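PDB 6GSZ: alpha-L-rhamnosidase from Aspergillus terreus, which probably hydrolyses terminal non-reducing alpha-L-rhamnose residues in alpha-L-rhamnosides and binds calcium ions. Local coordinates for residues A[662-667]-A[699-704]; A[725-730]-A[762-767]; A[714-719]-A[773-778]; A[480-485]-A[539-544]; A[432-435]-A[439-442]. One frame throughout, in Å; residues are numbered along the deposited sequence.

Contact 1 (A[662-667]-A[699-704]); sequences PLYFDL and THLLGH. With CA (calcium ion), chain Q; MAN (alpha-D-mannopyranose), chain C.
Y664 holds CG opposite its backbone N (chi1 -163°), which carries the phenol ring across to L701. The leucine keeps CG opposite its carbonyl carbon (chi1 -64°), and its fork then opens toward two rings. L701 CD2 lies over one face of the Y664 ring in a CH-pi contact, 4.0 Å from the centroid and 27° off the normal. The other branch goes to F665, with L701 CD1 3.8 Å from F665 CZ. One turn further on, H704 CB comes 3.8 Å from Y664 CE1, the two side chains lying alongside each other. The contact joins the end of helix 656-664 to helix 699-708 in the alpha/alpha barrel of the six-hairpin glycosidase domain. Helix 656-664 closes in a Schellman motif: D666 has positive phi, and L667 N bonds back to P662 O at 2.9 Å. This exit sets D666 O facing the calcium ion at 2.3 Å. Mannose of an attached glycan adds O2 and O3 to the metal, and four waters complete the shell, one of them long. Y664 OH is hydrogen-bonded to R479, and H704 NE2 to S769. K708 makes a cation-pi contact with the Y664 ring and a salt bridge with D666 OD1.

Contact 2 (A[725-730]-A[762-767]); sequences PSWLYQ and YAVGSV
W727 gives its indole N-H to the backbone carbonyl of V764. The NE1 to V764 O distance is 2.9 Å, with 143° at the hydrogen. The oxygen lies at the indole edge, close to the ring plane, while the donor is tilted 31° from the carbonyl plane. W727 CG lies anti to its carbonyl carbon (chi1 -66°), which carries the indole to V764 and V767. V767 covers one indole face. Its CG1 makes a CH-pi contact 3.6 Å from the centroid of the five-membered ring, and V767 CG2 sits 3.8 Å from W727 CZ2. V764 CG1 is 3.5 Å from W727 CD1. Q730 OE1 is 4.0 Å from V764 CG1, and its amide is held by W739 N and W742 O. The next shell sets the two backbones. S726 is the N-cap of helix 727-732, and its OG accepts from Y729 N at 3.2 Å. In the 3-10 turn of 764-767, A763 O accepts from both the N and the OG of S766. The contact thus joins the start of helix 727-732 to the turn ahead of helix 768-775 in the six-hairpin glycosidase domain. W742 meets the W727 ring edge-to-face, and L442 also packs on it. The one polar atom of the buried indole is satisfied by a main-chain oxygen. That bond in the ring plane and V767 on the face together help to fix the rotation of the ring.

Contact 3 (A[714-719]-A[773-778]); sequences AFYSML and EVIGGL
The Y716 ring meets I775 at a slant, neither squarely over a face nor at an edge. The hydroxyl end does most of the touching: Y716 OH is 3.5 Å from I775 CG1, and Y716 CE1 is 3.8 Å from the same carbon. W770 packs edge-to-face with this phenol ring, and Y716 OH is hydrogen-bonded to V793 O, so the phenol oxygen is not left to the hydrocarbon around it. Y716 has a chi1 of -91°, some 30° away from the usual staggered value, and this swing lays the ring toward I775. I775 CD1 reaches further along and meets L719 tip to tip, 4.0 Å from L719 CD2. The extended isoleucine chain, with chi2 -179°, lets one residue serve both partners. No hydrogen bond crosses between 714-719 and 773-778; the contact is van der Waals packing on I775. The helix that carries I775 widens into a pi-type turn at 773-775. G777 is the first residue to leave helical angles, with a positive phi that suits glycine, and strand 778-780 follows. Within the six-hairpin glycosidase domain, helix 712-719 therefore packs against helix 768-775. L719 also touches I439 and L442 of helix 437-453. I775 O is hydrogen-bonded to W816 NE1, on strand 810-819.

Contact 4 (A[480-485]-A[539-544]); sequences TANFIY and YESFGD
N482 has the most surface buried here, followed by F542 and S541. N482 CG is anti to the carbonyl carbon (chi1 -62°), which brings the amide to S541. The amide gives an N-H to the S541 hydroxyl, with ND2 to OG at 3.1 Å and 154° at the hydrogen. S541 OG lies almost in the amide plane, 5° out of it. The other end of the amide is held as well, since N482 OD1 accepts from T487 OG1. S541 OG is also bonded to Q537 NE2. The two segments are the C-terminal ends of helices 471-484 and 530-542, neighbours within the alpha/alpha barrel of the glycosidase domain. The F542 ring crosses the N482 side chain at a slant. Its CE2 is 4.0 Å from N482 CG, and its CZ is 3.9 Å from N482 O. S541 CB lies over one face of the same ring, toward its rim. Helix 530-542 ends at G543, which has positive phi, and D544 then caps helix 545-562. Water 5 sits 3.0 Å from S541 OG and bonds weakly to N482 O.

Contact 5 (A[432-435]-A[439-442]); sequences FECS and ISKL
Strand 430-434 turns sharply into helix 437-453, which brings the CA atoms of E433 and S440 to 4.9 Å. S440 makes the polar link: its OG accepts from C434 N at 2.9 Å, nearly straight at 168°. C434 O is also 2.9 Å from S440 OG. Water 6 adds a second tie by donating to both F432 O and S440 O. The apolar side is made by I439. Its CG2 stands opposite the backbone N and points at the strand, 3.8 Å from C434 SG and 4.1 Å from F432 CE2. That methyl lies at the edge of the F432 ring, near its plane. C434 carries SG between its backbone N and carbonyl carbon (chi1 71°), which turns the sulfur toward I439. Strand 430-434 is an edge strand, within this chain, of a five-stranded antiparallel sheet and pairs with strand 800-807. F432 also rests on L771 and I775 of helix 768-775, and I439 reaches L728 of helix 727-732.

How the contacts relate
All five contacts belong to the glycosidase domain. Contact 2 is nested within the chain loop closed by contact 3, and W727 CH2 is 3.5 Å from F715 CZ between them. F715 also packs on segment 699-704 of contact 1, its CD1 3.5 Å from G703 CA. Contact 5 joins this core through F432 CE1, 3.7 Å from I775 CG2 of contact 3. Contact 4 touches contact 2 where T480 CG2 is 3.7 Å from G765 O, although their centres are about 21 Å apart. The V764 side chain of contact 2 is about 10 Å from the bound glucose, whose pocket includes H761, just before 762-767. The calcium of contact 1 instead joins D666 to a mannose of an attached glycan.

Contact 1 (A[662-667]-A[699-704])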
# COMPACT_ATOMS: atom_id res chain seq x y z
N PRO A 662 -25.39 1.52 -12.58
CA PRO A 662 -25.74 1.24 -13.97
C PRO A 662 -25.31 2.35 -14.96
O PRO A 662 -25.06 2.04 -16.10
CB PRO A 662 -27.26 1.05 -13.91
CG PRO A 662 -27.67 1.87 -12.71
CD PRO A 662 -26.58 1.63 -11.71
N LEU A 663 -25.16 3.59 -14.50
CA LEU A 663 -24.62 4.63 -15.34
C LEU A 663 -23.14 4.38 -15.65
O LEU A 663 -22.72 4.42 -16.80
CB LEU A 663 -24.82 6.00 -14.69
CG LEU A 663 -26.26 6.52 -14.72
CD1 LEU A 663 -26.40 7.75 -13.82
CD2 LEU A 663 -26.69 6.83 -16.14
N TYR A 664 -22.33 4.09 -14.63
CA TYR A 664 -20.90 3.93 -14.88
C TYR A 664 -20.62 2.63 -15.65
O TYR A 664 -19.68 2.56 -16.47
CB TYR A 664 -20.12 3.92 -13.56
CG TYR A 664 -18.66 4.15 -13.75
CD1 TYR A 664 -18.20 5.39 -14.12
CD2 TYR A 664 -17.75 3.11 -13.64
CE1 TYR A 664 -16.85 5.60 -14.37
CE2 TYR A 664 -16.40 3.30 -13.89
CZ TYR A 664 -15.95 4.57 -14.23
OH TYR A 664 -14.65 4.82 -14.51
N PHE A 665 -21.42 1.58 -15.36
CA PHE A 665 -21.22 0.27 -15.95
C PHE A 665 -21.98 0.10 -17.28
O PHE A 665 -21.91 -0.97 -17.90
CB PHE A 665 -21.60 -0.83 -14.95
CG PHE A 665 -20.79 -0.88 -13.67
CD1 PHE A 665 -19.51 -0.36 -13.56
CD2 PHE A 665 -21.36 -1.45 -12.55
CE1 PHE A 665 -18.80 -0.44 -12.36
CE2 PHE A 665 -20.67 -1.51 -11.35
CZ PHE A 665 -19.40 -1.00 -11.27
N ASP A 666 -22.70 1.14 -17.71
CA ASP A 666 -23.37 1.21 -19.04
C ASP A 666 -24.41 0.08 -19.18
O ASP A 666 -24.41 -0.70 -20.14
CB ASP A 666 -22.35 1.21 -20.19
CG ASP A 666 -21.44 2.41 -20.23
OD1 ASP A 666 -21.96 3.55 -20.17
OD2 ASP A 666 -20.22 2.22 -20.39
N LEU A 667 -25.33 0.01 -18.21
CA LEU A 667 -26.29 -1.10 -18.13
C LEU A 667 -27.71 -0.72 -18.57
O LEU A 667 -28.58 -1.57 -18.55
CB LEU A 667 -26.33 -1.64 -16.68
CG LEU A 667 -24.98 -2.15 -16.16
CD1 LEU A 667 -25.11 -2.71 -14.76
CD2 LEU A 667 -24.41 -3.20 -17.09
N THR A 699 -19.14 5.21 -3.72
CA THR A 699 -18.36 6.44 -3.47
C THR A 699 -17.20 6.60 -4.47
O THR A 699 -17.03 7.69 -5.08
CB THR A 699 -17.84 6.48 -2.05
OG1 THR A 699 -18.98 6.53 -1.18
CG2 THR A 699 -16.99 7.70 -1.81
N HIS A 700 -16.44 5.51 -4.71
CA HIS A 700 -15.26 5.62 -5.55
C HIS A 700 -15.59 5.96 -7.00
O HIS A 700 -14.68 6.43 -7.75
CB HIS A 700 -14.37 4.37 -5.47
CG HIS A 700 -14.96 3.15 -6.10
ND1 HIS A 700 -14.42 2.60 -7.24
CD2 HIS A 700 -15.99 2.34 -5.74
CE1 HIS A 700 -15.09 1.51 -7.57
NE2 HIS A 700 -16.06 1.32 -6.66
N LEU A 701 -16.84 5.73 -7.40
CA LEU A 701 -17.24 5.94 -8.80
C LEU A 701 -18.13 7.16 -8.99
O LEU A 701 -18.40 7.57 -10.12
CB LEU A 701 -17.96 4.69 -9.30
CG LEU A 701 -17.19 3.40 -9.36
CD1 LEU A 701 -18.17 2.28 -9.74
CD2 LEU A 701 -16.01 3.55 -10.32
N LEU A 702 -18.61 7.78 -7.92
CA LEU A 702 -19.66 8.79 -8.03
C LEU A 702 -19.20 9.99 -8.87
O LEU A 702 -19.89 10.43 -9.80
CB LEU A 702 -20.13 9.23 -6.64
CG LEU A 702 -21.25 10.26 -6.63
CD1 LEU A 702 -22.50 9.72 -7.33
CD2 LEU A 702 -21.58 10.66 -5.19
N GLY A 703 -18.04 10.58 -8.58
CA GLY A 703 -17.56 11.72 -9.33
C GLY A 703 -17.31 11.37 -10.78
O GLY A 703 -17.64 12.16 -11.68
N HIS A 704 -16.73 10.21 -11.03
CA HIS A 704 -16.42 9.79 -12.39
C HIS A 704 -17.70 9.56 -13.18
O HIS A 704 -17.73 9.83 -14.39
CB HIS A 704 -15.55 8.54 -12.42
CG HIS A 704 -14.23 8.79 -11.80
ND1 HIS A 704 -13.34 9.71 -12.33
CD2 HIS A 704 -13.66 8.31 -10.67
CE1 HIS A 704 -12.26 9.75 -11.57
NE2 HIS A 704 -12.44 8.92 -10.53
CA CA Q . -23.76 -2.03 -21.94
C1 MAN C . -22.78 1.03 -25.20
C2 MAN C . -23.04 -0.35 -24.56
C3 MAN C . -24.59 -0.56 -24.60
C4 MAN C . -25.37 0.66 -24.06
C5 MAN C . -24.92 1.96 -24.74
C6 MAN C . -25.66 3.21 -24.26
O2 MAN C . -22.40 -0.58 -23.23
O3 MAN C . -24.94 -1.80 -23.93
O4 MAN C . -26.79 0.58 -24.29
O5 MAN C . -23.51 2.08 -24.54
O6 MAN C . -25.71 3.28 -22.83
O HOH W 1 -21.86 -1.99 -20.62
O HOH W 2 -22.13 -3.18 -23.38
O HOH W 3 -24.14 -4.03 -21.68
O HOH W 4 -26.49 -1.76 -21.72

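Contact 2 (A[725-730]-A[762-767])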
# COMPACT_ATOMS: atom_id res chain seq x y z
N PRO A 725 -23.36 14.44 5.74
CA PRO A 725 -22.14 13.74 5.30
C PRO A 725 -21.51 14.36 4.04
O PRO A 725 -22.22 14.68 3.07
CB PRO A 725 -22.72 12.35 4.99
CG PRO A 725 -24.07 12.60 4.42
CD PRO A 725 -24.57 13.79 5.21
N SER A 726 -20.18 14.46 4.04
CA SER A 726 -19.41 15.01 2.93
C SER A 726 -17.92 14.77 3.23
O SER A 726 -17.55 14.39 4.34
CB SER A 726 -19.65 16.50 2.74
OG SER A 726 -19.18 17.21 3.86
N TRP A 727 -17.06 14.99 2.25
CA TRP A 727 -15.62 14.90 2.48
C TRP A 727 -15.08 16.04 3.35
O TRP A 727 -14.33 15.82 4.30
CB TRP A 727 -14.86 14.85 1.17
CG TRP A 727 -15.13 13.61 0.38
CD1 TRP A 727 -14.47 12.43 0.48
CD2 TRP A 727 -16.08 13.45 -0.69
NE1 TRP A 727 -14.99 11.51 -0.39
CE2 TRP A 727 -15.96 12.12 -1.15
CE3 TRP A 727 -17.03 14.28 -1.27
CZ2 TRP A 727 -16.76 11.60 -2.17
CZ3 TRP A 727 -17.83 13.77 -2.28
CH2 TRP A 727 -17.69 12.45 -2.72
N LEU A 728 -15.46 17.28 3.04
CA LEU A 728 -14.86 18.43 3.73
C LEU A 728 -15.41 18.59 5.13
O LEU A 728 -14.77 19.28 5.93
CB LEU A 728 -15.05 19.71 2.91
CG LEU A 728 -14.38 19.72 1.56
CD1 LEU A 728 -14.46 21.11 0.92
CD2 LEU A 728 -12.95 19.23 1.61
N TYR A 729 -16.53 17.95 5.46
CA TYR A 729 -16.95 17.92 6.87
C TYR A 729 -15.80 17.36 7.71
O TYR A 729 -15.50 17.86 8.77
CB TYR A 729 -18.20 17.07 7.04
CG TYR A 729 -18.51 16.70 8.46
CD1 TYR A 729 -19.01 17.64 9.32
CD2 TYR A 729 -18.30 15.42 8.94
CE1 TYR A 729 -19.30 17.31 10.64
CE2 TYR A 729 -18.57 15.06 10.24
CZ TYR A 729 -19.08 16.02 11.10
OH TYR A 729 -19.37 15.69 12.40
N GLN A 730 -15.20 16.27 7.22
CA GLN A 730 -14.14 15.63 8.02
C GLN A 730 -12.94 16.59 8.16
O GLN A 730 -12.34 16.65 9.22
CB GLN A 730 -13.73 14.28 7.40
CG GLN A 730 -14.91 13.37 7.13
CD GLN A 730 -14.56 11.96 6.71
OE1 GLN A 730 -13.46 11.70 6.22
NE2 GLN A 730 -15.50 11.03 6.89
N TYR A 762 -8.83 4.47 4.05
CA TYR A 762 -8.75 5.14 2.73
C TYR A 762 -9.99 5.05 1.86
O TYR A 762 -10.03 5.78 0.85
CB TYR A 762 -7.50 4.70 1.96
CG TYR A 762 -7.22 3.23 1.79
CD1 TYR A 762 -8.17 2.34 1.34
CD2 TYR A 762 -5.98 2.70 2.12
CE1 TYR A 762 -7.89 1.00 1.13
CE2 TYR A 762 -5.69 1.36 1.94
CZ TYR A 762 -6.67 0.48 1.52
OH TYR A 762 -6.36 -0.84 1.34
N ALA A 763 -11.01 4.25 2.17
CA ALA A 763 -12.12 4.08 1.22
C ALA A 763 -12.72 5.41 0.79
O ALA A 763 -12.92 5.58 -0.40
CB ALA A 763 -13.20 3.17 1.81
N VAL A 764 -13.09 6.30 1.73
CA VAL A 764 -13.73 7.63 1.41
C VAL A 764 -12.74 8.46 0.60
O VAL A 764 -13.13 9.31 -0.25
CB VAL A 764 -14.13 8.29 2.75
CG1 VAL A 764 -14.11 9.78 2.77
CG2 VAL A 764 -15.45 7.69 3.25
N GLY A 765 -11.43 8.17 0.77
CA GLY A 765 -10.37 8.85 0.06
C GLY A 765 -10.31 8.46 -1.41
O GLY A 765 -9.49 9.02 -2.14
N SER A 766 -11.15 7.52 -1.86
CA SER A 766 -11.28 7.16 -3.29
C SER A 766 -11.71 8.34 -4.17
O SER A 766 -11.56 8.25 -5.38
CB SER A 766 -12.22 5.99 -3.46
OG SER A 766 -13.53 6.30 -3.01
N VAL A 767 -12.22 9.41 -3.57
CA VAL A 767 -12.46 10.66 -4.29
C VAL A 767 -11.16 11.25 -4.83
O VAL A 767 -11.20 12.07 -5.76
CB VAL A 767 -13.22 11.69 -3.42
CG1 VAL A 767 -12.34 12.26 -2.32
CG2 VAL A 767 -13.81 12.80 -4.27

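Contact 3 (A[714-719]-A[773-778])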
# COMPACT_ATOMS: atom_id res chain seq x y z
N ALA A 714 -22.13 19.51 -10.76
CA ALA A 714 -22.85 18.88 -9.66
C ALA A 714 -21.87 18.24 -8.66
O ALA A 714 -22.05 18.34 -7.47
CB ALA A 714 -23.85 17.86 -10.16
N PHE A 715 -20.84 17.58 -9.18
CA PHE A 715 -19.89 16.91 -8.28
C PHE A 715 -19.08 17.96 -7.54
O PHE A 715 -18.77 17.78 -6.36
CB PHE A 715 -18.99 15.89 -8.98
CG PHE A 715 -18.30 15.02 -7.96
CD1 PHE A 715 -19.04 14.13 -7.20
CD2 PHE A 715 -16.94 15.12 -7.72
CE1 PHE A 715 -18.43 13.35 -6.23
CE2 PHE A 715 -16.31 14.30 -6.78
CZ PHE A 715 -17.07 13.42 -6.04
N TYR A 716 -18.66 19.03 -8.24
CA TYR A 716 -17.95 20.11 -7.56
C TYR A 716 -18.79 20.61 -6.36
O TYR A 716 -18.23 20.96 -5.30
CB TYR A 716 -17.61 21.25 -8.52
CG TYR A 716 -16.27 21.17 -9.21
CD1 TYR A 716 -15.06 21.24 -8.52
CD2 TYR A 716 -16.20 21.09 -10.58
CE1 TYR A 716 -13.84 21.21 -9.19
CE2 TYR A 716 -14.99 21.09 -11.27
CZ TYR A 716 -13.80 21.17 -10.58
OH TYR A 716 -12.60 21.19 -11.24
N SER A 717 -20.11 20.71 -6.56
CA SER A 717 -20.97 21.20 -5.48
C SER A 717 -20.97 20.21 -4.31
O SER A 717 -20.96 20.63 -3.17
CB SER A 717 -22.35 21.51 -5.96
OG SER A 717 -22.33 22.59 -6.88
N MET A 718 -20.98 18.89 -4.62
CA MET A 718 -20.83 17.88 -3.56
C MET A 718 -19.47 18.03 -2.87
O MET A 718 -19.39 17.98 -1.62
CB MET A 718 -20.92 16.47 -4.14
CG MET A 718 -22.23 16.18 -4.83
SD MET A 718 -22.43 14.43 -5.22
CE MET A 718 -22.81 13.81 -3.61
N LEU A 719 -18.41 18.19 -3.64
CA LEU A 719 -17.04 18.23 -3.10
C LEU A 719 -16.84 19.43 -2.18
O LEU A 719 -16.10 19.32 -1.20
CB LEU A 719 -16.04 18.23 -4.25
CG LEU A 719 -14.57 18.20 -3.87
CD1 LEU A 719 -14.24 16.91 -3.11
CD2 LEU A 719 -13.69 18.33 -5.09
N GLU A 773 -7.80 13.22 -11.84
CA GLU A 773 -8.16 13.01 -13.26
C GLU A 773 -9.04 14.11 -13.84
O GLU A 773 -9.03 14.31 -15.05
CB GLU A 773 -8.91 11.69 -13.45
CG GLU A 773 -8.10 10.47 -13.03
CD GLU A 773 -8.79 9.14 -13.33
OE1 GLU A 773 -9.82 9.14 -14.05
OE2 GLU A 773 -8.34 8.13 -12.77
N VAL A 774 -9.82 14.79 -13.01
CA VAL A 774 -10.79 15.75 -13.52
C VAL A 774 -10.36 17.17 -13.15
O VAL A 774 -10.23 18.03 -14.03
CB VAL A 774 -12.23 15.42 -13.05
CG1 VAL A 774 -13.18 16.45 -13.56
CG2 VAL A 774 -12.65 14.04 -13.52
N ILE A 775 -10.09 17.45 -11.88
CA ILE A 775 -9.54 18.79 -11.51
C ILE A 775 -8.15 18.93 -12.14
O ILE A 775 -7.83 19.94 -12.79
CB ILE A 775 -9.48 19.02 -9.99
CG1 ILE A 775 -10.85 18.83 -9.33
CG2 ILE A 775 -8.91 20.42 -9.72
CD1 ILE A 775 -10.84 19.09 -7.84
N GLY A 776 -7.32 17.89 -11.99
CA GLY A 776 -5.96 17.89 -12.54
C GLY A 776 -5.90 17.46 -13.99
O GLY A 776 -4.87 17.65 -14.64
N GLY A 777 -6.96 16.81 -14.46
CA GLY A 777 -7.08 16.43 -15.84
C GLY A 777 -6.34 15.17 -16.27
O GLY A 777 -6.47 14.80 -17.43
N LEU A 778 -5.56 14.51 -15.41
CA LEU A 778 -4.61 13.51 -15.87
C LEU A 778 -5.17 12.09 -15.73
O LEU A 778 -5.52 11.65 -14.62
CB LEU A 778 -3.34 13.62 -15.04
CG LEU A 778 -2.47 14.84 -15.30
CD1 LEU A 778 -1.41 14.96 -14.23
CD2 LEU A 778 -1.83 14.72 -16.66

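Contact 4 (A[480-485]-A[539-544])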
# COMPACT_ATOMS: atom_id res chain seq x y z
N THR A 480 -6.96 5.54 -7.01
CA THR A 480 -6.35 6.64 -6.30
C THR A 480 -4.90 6.29 -5.87
O THR A 480 -3.94 7.04 -6.08
CB THR A 480 -7.22 7.05 -5.09
OG1 THR A 480 -8.53 7.39 -5.53
CG2 THR A 480 -6.58 8.21 -4.34
N ALA A 481 -4.76 5.13 -5.22
CA ALA A 481 -3.50 4.75 -4.60
C ALA A 481 -2.36 4.72 -5.62
O ALA A 481 -1.27 5.19 -5.36
CB ALA A 481 -3.63 3.36 -4.02
N ASN A 482 -2.64 4.15 -6.82
CA ASN A 482 -1.63 3.90 -7.80
C ASN A 482 -1.13 5.19 -8.49
O ASN A 482 -0.10 5.16 -9.19
CB ASN A 482 -2.16 2.99 -8.92
CG ASN A 482 -2.58 1.61 -8.50
OD1 ASN A 482 -2.36 1.21 -7.33
ND2 ASN A 482 -3.07 0.80 -9.44
N PHE A 483 -1.85 6.30 -8.28
CA PHE A 483 -1.40 7.59 -8.72
C PHE A 483 -0.47 8.22 -7.66
O PHE A 483 0.56 8.86 -7.98
CB PHE A 483 -2.61 8.49 -8.95
CG PHE A 483 -2.31 9.86 -9.52
CD1 PHE A 483 -1.98 10.92 -8.71
CD2 PHE A 483 -2.41 10.09 -10.89
CE1 PHE A 483 -1.75 12.19 -9.23
CE2 PHE A 483 -2.23 11.38 -11.41
CZ PHE A 483 -1.89 12.42 -10.58
N ILE A 484 -0.83 8.06 -6.38
CA ILE A 484 -0.07 8.76 -5.32
C ILE A 484 1.32 8.15 -5.11
O ILE A 484 2.29 8.89 -4.93
CB ILE A 484 -0.88 8.83 -4.02
CG1 ILE A 484 -2.24 9.52 -4.25
CG2 ILE A 484 -0.09 9.49 -2.90
CD1 ILE A 484 -3.09 9.58 -3.03
N TYR A 485 1.39 6.80 -5.13
CA TYR A 485 2.65 6.10 -4.96
C TYR A 485 2.75 4.99 -6.00
O TYR A 485 1.74 4.51 -6.50
CB TYR A 485 2.73 5.43 -3.58
CG TYR A 485 3.06 6.31 -2.39
CD1 TYR A 485 4.38 6.58 -2.05
CD2 TYR A 485 2.07 6.89 -1.60
CE1 TYR A 485 4.70 7.38 -0.96
CE2 TYR A 485 2.38 7.68 -0.51
CZ TYR A 485 3.71 7.94 -0.19
OH TYR A 485 4.04 8.73 0.89
N TYR A 539 -2.96 -2.94 -14.21
CA TYR A 539 -2.54 -2.89 -15.61
C TYR A 539 -2.79 -1.48 -16.24
O TYR A 539 -1.87 -0.95 -16.87
CB TYR A 539 -3.27 -3.97 -16.39
CG TYR A 539 -2.86 -4.03 -17.84
CD1 TYR A 539 -1.56 -4.36 -18.17
CD2 TYR A 539 -3.72 -3.73 -18.88
CE1 TYR A 539 -1.11 -4.42 -19.48
CE2 TYR A 539 -3.31 -3.85 -20.20
CZ TYR A 539 -2.00 -4.17 -20.51
OH TYR A 539 -1.55 -4.23 -21.80
N GLU A 540 -3.93 -0.88 -15.92
CA GLU A 540 -4.19 0.48 -16.37
C GLU A 540 -3.06 1.42 -15.91
O GLU A 540 -2.56 2.28 -16.67
CB GLU A 540 -5.52 1.00 -15.85
CG GLU A 540 -6.71 0.32 -16.50
CD GLU A 540 -6.88 0.53 -17.99
OE1 GLU A 540 -7.06 1.70 -18.38
OE2 GLU A 540 -6.78 -0.49 -18.72
N SER A 541 -2.62 1.22 -14.66
CA SER A 541 -1.64 2.15 -14.07
C SER A 541 -0.20 1.89 -14.56
O SER A 541 0.57 2.86 -14.80
CB SER A 541 -1.67 2.00 -12.56
OG SER A 541 -2.90 2.47 -12.05
N PHE A 542 0.19 0.60 -14.67
CA PHE A 542 1.63 0.28 -14.87
C PHE A 542 1.94 -0.47 -16.17
O PHE A 542 3.09 -0.59 -16.56
CB PHE A 542 2.20 -0.42 -13.64
CG PHE A 542 2.05 0.36 -12.37
CD1 PHE A 542 2.77 1.51 -12.13
CD2 PHE A 542 1.13 -0.05 -11.43
CE1 PHE A 542 2.59 2.24 -10.97
CE2 PHE A 542 0.93 0.69 -10.27
CZ PHE A 542 1.65 1.83 -10.03
N GLY A 543 0.90 -0.97 -16.85
CA GLY A 543 1.05 -1.57 -18.15
C GLY A 543 1.81 -2.88 -18.25
O GLY A 543 2.33 -3.23 -19.31
N ASP A 544 1.93 -3.62 -17.14
CA ASP A 544 2.77 -4.79 -17.11
C ASP A 544 1.99 -6.04 -17.59
O ASP A 544 1.15 -6.56 -16.84
CB ASP A 544 3.31 -4.97 -15.69
CG ASP A 544 4.28 -6.12 -15.60
OD1 ASP A 544 4.25 -7.01 -16.44
OD2 ASP A 544 5.01 -6.15 -14.58
O HOH W 5 -1.79 5.27 -12.09

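Contact 5 (A[432-435]-A[439-442])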
# COMPACT_ATOMS: atom_id res chain seq x y z
N PHE A 432 -1.03 16.83 -5.67
CA PHE A 432 -2.17 17.65 -6.03
C PHE A 432 -2.33 18.79 -5.02
O PHE A 432 -2.35 18.54 -3.80
CB PHE A 432 -3.45 16.81 -6.07
CG PHE A 432 -4.70 17.63 -6.25
CD1 PHE A 432 -5.17 18.00 -7.52
CD2 PHE A 432 -5.35 18.14 -5.14
CE1 PHE A 432 -6.30 18.80 -7.65
CE2 PHE A 432 -6.48 18.94 -5.29
CZ PHE A 432 -6.96 19.27 -6.54
N GLU A 433 -2.56 20.00 -5.52
CA GLU A 433 -3.02 21.09 -4.68
C GLU A 433 -3.87 22.02 -5.55
O GLU A 433 -3.76 22.01 -6.78
CB GLU A 433 -1.86 21.85 -4.04
CG GLU A 433 -0.89 22.44 -5.00
CD GLU A 433 0.24 23.14 -4.25
OE1 GLU A 433 -0.04 24.11 -3.54
OE2 GLU A 433 1.36 22.67 -4.33
N CYS A 434 -4.68 22.85 -4.89
CA CYS A 434 -5.49 23.77 -5.63
C CYS A 434 -5.73 25.02 -4.80
O CYS A 434 -5.26 25.13 -3.70
CB CYS A 434 -6.77 23.11 -6.10
SG CYS A 434 -7.96 22.77 -4.78
N SER A 435 -6.47 25.98 -5.38
CA SER A 435 -6.71 27.26 -4.74
C SER A 435 -7.63 27.16 -3.52
O SER A 435 -7.65 28.10 -2.72
CB SER A 435 -7.27 28.25 -5.77
OG SER A 435 -8.56 27.85 -6.24
N ILE A 439 -9.96 21.70 -0.03
CA ILE A 439 -9.80 20.59 -0.98
C ILE A 439 -8.31 20.21 -1.03
O ILE A 439 -7.96 19.01 -1.11
CB ILE A 439 -10.37 20.97 -2.36
CG1 ILE A 439 -11.87 21.18 -2.27
CG2 ILE A 439 -10.05 19.93 -3.42
CD1 ILE A 439 -12.49 21.68 -3.54
N SER A 440 -7.41 21.19 -0.94
CA SER A 440 -5.98 20.85 -0.84
C SER A 440 -5.71 20.00 0.42
O SER A 440 -4.96 19.02 0.35
CB SER A 440 -5.07 22.06 -0.83
OG SER A 440 -5.21 22.79 -2.03
N LYS A 441 -6.34 20.38 1.55
CA LYS A 441 -6.15 19.60 2.77
C LYS A 441 -6.76 18.20 2.62
O LYS A 441 -6.20 17.23 3.15
CB LYS A 441 -6.77 20.33 3.96
CG LYS A 441 -6.63 19.59 5.30
CD LYS A 441 -5.19 19.35 5.72
CE LYS A 441 -5.03 19.06 7.19
NZ LYS A 441 -3.60 18.84 7.54
N LEU A 442 -7.93 18.10 1.98
CA LEU A 442 -8.52 16.78 1.70
C LEU A 442 -7.50 15.86 1.02
O LEU A 442 -7.34 14.70 1.43
CB LEU A 442 -9.77 16.92 0.84
CG LEU A 442 -10.44 15.61 0.43
CD1 LEU A 442 -10.88 14.80 1.67
CD2 LEU A 442 -11.60 15.89 -0.52
O HOH W 6 -2.64 19.01 -1.19